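Local atomic coordinates of carboxylesterase (EST-2) (Archaeoglobus fulgidus, PDB entry 5FRD), a protein that probably hydrolyses carboxylic esters as a thermophilic alpha/beta-hydrolase, and binds a coenzyme A molecule near its active site. Residues 122-127 against 137-142. Residues are numbered along the deposited sequence; the frame is centred on the assembly and turned at random. Where two conformers were deposited one is given.
Sequences PEILEG and DLMLSM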
loop_
_atom_site.group_PDB
_atom_site.type_symbol
_atom_site.label_atom_id
_atom_site.label_comp_id
_atom_site.label_asym_id
_atom_site.label_seq_id
_atom_site.Cartn_x
_atom_site.Cartn_y
_atom_site.Cartn_z
ATOM N N PRO A 122 -3.843 -10.195 -17.921
ATOM C CA PRO A 122 -3.388 -9.648 -19.197
ATOM C C PRO A 122 -4.364 -8.680 -19.883
ATOM O O PRO A 122 -3.950 -7.673 -20.454
ATOM C CB PRO A 122 -3.165 -10.900 -20.038
ATOM C CG PRO A 122 -2.691 -11.884 -19.035
ATOM C CD PRO A 122 -3.565 -11.640 -17.832
ATOM N N GLU A 123 -5.648 -8.892 -19.715
ATOM C CA GLU A 123 -6.670 -7.951 -20.235
ATOM C C GLU A 123 -6.549 -6.527 -19.640
ATOM O O GLU A 123 -6.935 -5.533 -20.264
ATOM C CB GLU A 123 -8.051 -8.536 -19.969
ATOM C CG GLU A 123 -9.201 -7.811 -20.646
ATOM C CD GLU A 123 -10.525 -8.579 -20.595
ATOM O OE1 GLU A 123 -10.600 -9.616 -19.901
ATOM O OE2 GLU A 123 -11.506 -8.136 -21.243
ATOM N N ILE A 124 -6.037 -6.416 -18.418
ATOM C CA ILE A 124 -5.732 -5.102 -17.836
ATOM C C ILE A 124 -4.381 -4.664 -18.364
ATOM O O ILE A 124 -4.259 -3.596 -18.929
ATOM C CB ILE A 124 -5.740 -5.127 -16.275
ATOM C CG1 ILE A 124 -7.136 -5.471 -15.707
ATOM C CG2 ILE A 124 -5.263 -3.780 -15.701
ATOM C CD1 ILE A 124 -7.217 -5.755 -14.212
ATOM N N LEU A 125 -3.338 -5.459 -18.139
ATOM C CA LEU A 125 -1.983 -5.006 -18.335
ATOM C C LEU A 125 -1.702 -4.710 -19.815
ATOM O O LEU A 125 -1.150 -3.656 -20.118
ATOM C CB LEU A 125 -1.005 -6.031 -17.691
ATOM C CG LEU A 125 0.470 -5.698 -17.654
ATOM C CD1 LEU A 125 0.742 -4.427 -16.865
ATOM C CD2 LEU A 125 1.248 -6.862 -17.065
ATOM N N GLU A 126 -2.136 -5.592 -20.716
ATOM C CA GLU A 126 -1.969 -5.386 -22.160
ATOM C C GLU A 126 -3.043 -4.438 -22.707
ATOM O O GLU A 126 -2.813 -3.721 -23.678
ATOM C CB GLU A 126 -2.021 -6.711 -22.939
ATOM C CG GLU A 126 -0.948 -7.759 -22.616
ATOM C CD GLU A 126 0.447 -7.170 -22.515
ATOM O OE1 GLU A 126 1.053 -6.862 -23.566
ATOM O OE2 GLU A 126 0.938 -7.024 -21.381
ATOM N N GLY A 127 -4.217 -4.422 -22.073
ATOM C CA GLY A 127 -5.308 -3.534 -22.466
ATOM C C GLY A 127 -4.991 -2.046 -22.272
ATOM O O GLY A 127 -5.527 -1.187 -22.980
ATOM N N ASP A 137 -11.592 0.573 -16.626
ATOM C CA ASP A 137 -12.889 0.181 -16.149
ATOM C C ASP A 137 -12.926 -1.260 -15.612
ATOM O O ASP A 137 -13.557 -1.523 -14.603
ATOM C CB ASP A 137 -13.962 0.319 -17.221
ATOM C CG ASP A 137 -14.269 1.767 -17.563
ATOM O OD1 ASP A 137 -13.972 2.691 -16.769
ATOM O OD2 ASP A 137 -14.866 1.949 -18.645
ATOM N N LEU A 138 -12.209 -2.161 -16.266
ATOM C CA LEU A 138 -12.130 -3.554 -15.790
ATOM C C LEU A 138 -11.429 -3.643 -14.425
ATOM O O LEU A 138 -11.958 -4.214 -13.471
ATOM C CB LEU A 138 -11.394 -4.404 -16.818
ATOM C CG LEU A 138 -11.138 -5.860 -16.409
ATOM C CD1 LEU A 138 -12.427 -6.586 -16.075
ATOM C CD2 LEU A 138 -10.361 -6.539 -17.513
ATOM N N MET A 139 -10.271 -2.991 -14.336
ATOM C CA MET A 139 -9.546 -2.961 -13.059
ATOM C C MET A 139 -10.405 -2.364 -11.950
ATOM O O MET A 139 -10.501 -2.885 -10.835
ATOM C CB MET A 139 -8.257 -2.194 -13.209
ATOM C CG MET A 139 -7.419 -2.217 -11.946
ATOM S SD MET A 139 -5.850 -1.435 -12.256
ATOM C CE MET A 139 -5.199 -1.421 -10.569
ATOM N N LEU A 140 -11.069 -1.245 -12.213
ATOM C CA LEU A 140 -11.844 -0.596 -11.164
ATOM C C LEU A 140 -13.128 -1.320 -10.790
ATOM O O LEU A 140 -13.573 -1.250 -9.628
ATOM C CB LEU A 140 -12.099 0.867 -11.516
ATOM C CG LEU A 140 -10.791 1.685 -11.495
ATOM C CD1 LEU A 140 -11.118 3.155 -11.669
ATOM C CD2 LEU A 140 -9.956 1.538 -10.235
ATOM N N SER A 141 -13.688 -2.101 -11.737
ATOM C CA SER A 141 -14.812 -2.968 -11.414
ATOM C C SER A 141 -14.443 -4.037 -10.372
ATOM O O SER A 141 -15.309 -4.553 -9.673
ATOM C CB SER A 141 -15.382 -3.666 -12.675
ATOM O OG SER A 141 -14.551 -4.707 -13.155
ATOM N N MET A 142 -13.154 -4.359 -10.293
ATOM C CA MET A 142 -12.612 -5.345 -9.371
ATOM C C MET A 142 -12.054 -4.719 -8.085
ATOM O O MET A 142 -11.591 -5.444 -7.200
ATOM C CB MET A 142 -11.496 -6.103 -10.084
ATOM C CG MET A 142 -12.000 -6.906 -11.291
ATOM S SD MET A 142 -10.721 -7.577 -12.355
ATOM C CE MET A 142 -10.157 -8.910 -11.331
#
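Ile124 drives its CD1 methyl into a hollow on helix 132-141, joining two helices of the segment that follows strand 106-112 in sequence and precedes strand 192-197, in the alpha/beta-hydrolase fold. The hollow is framed by Leu138, Met139 and Met142, and the methyl settles low in it, with Ile124 CD1 3.8 Å from Met139 CA. Isoleucine suits the place because its longer branch is slim: CG1 stands anti to the carbonyl carbon (chi1 -63°), and the extended chi2 of 170° carries CD1 straight out from helix 122-125. Met139 supplies one wall with CB, crossing Ile124 at about a right angle, while the rest of its extended thioether chain leads away from Ile124, and the side chain touches Phe158 of helix 149-160. Farther out, Met142 SD lies a looser 4.4 Å from Ile124 CD1; this methionine also touches the bound coenzyme A, so the hollow borders the ligand pocket. Leu138 returns the fit, its branched end pushing CD2 between the side chains of Glu123 and Ile124 on helix 122-125. Leu138 CD2 rests 3.8 Å from Ile124 CG1. With both CG1 and CD1 gone, an alanine here is likely to open a gap beside Met139 CB and leave Leu138 CD2 without its partner on this side. Glu123, exposed and extended, suits the solvent edge: its aliphatic stem covers the leucine, with Glu123 CG 3.6 Å from Leu138 CD2.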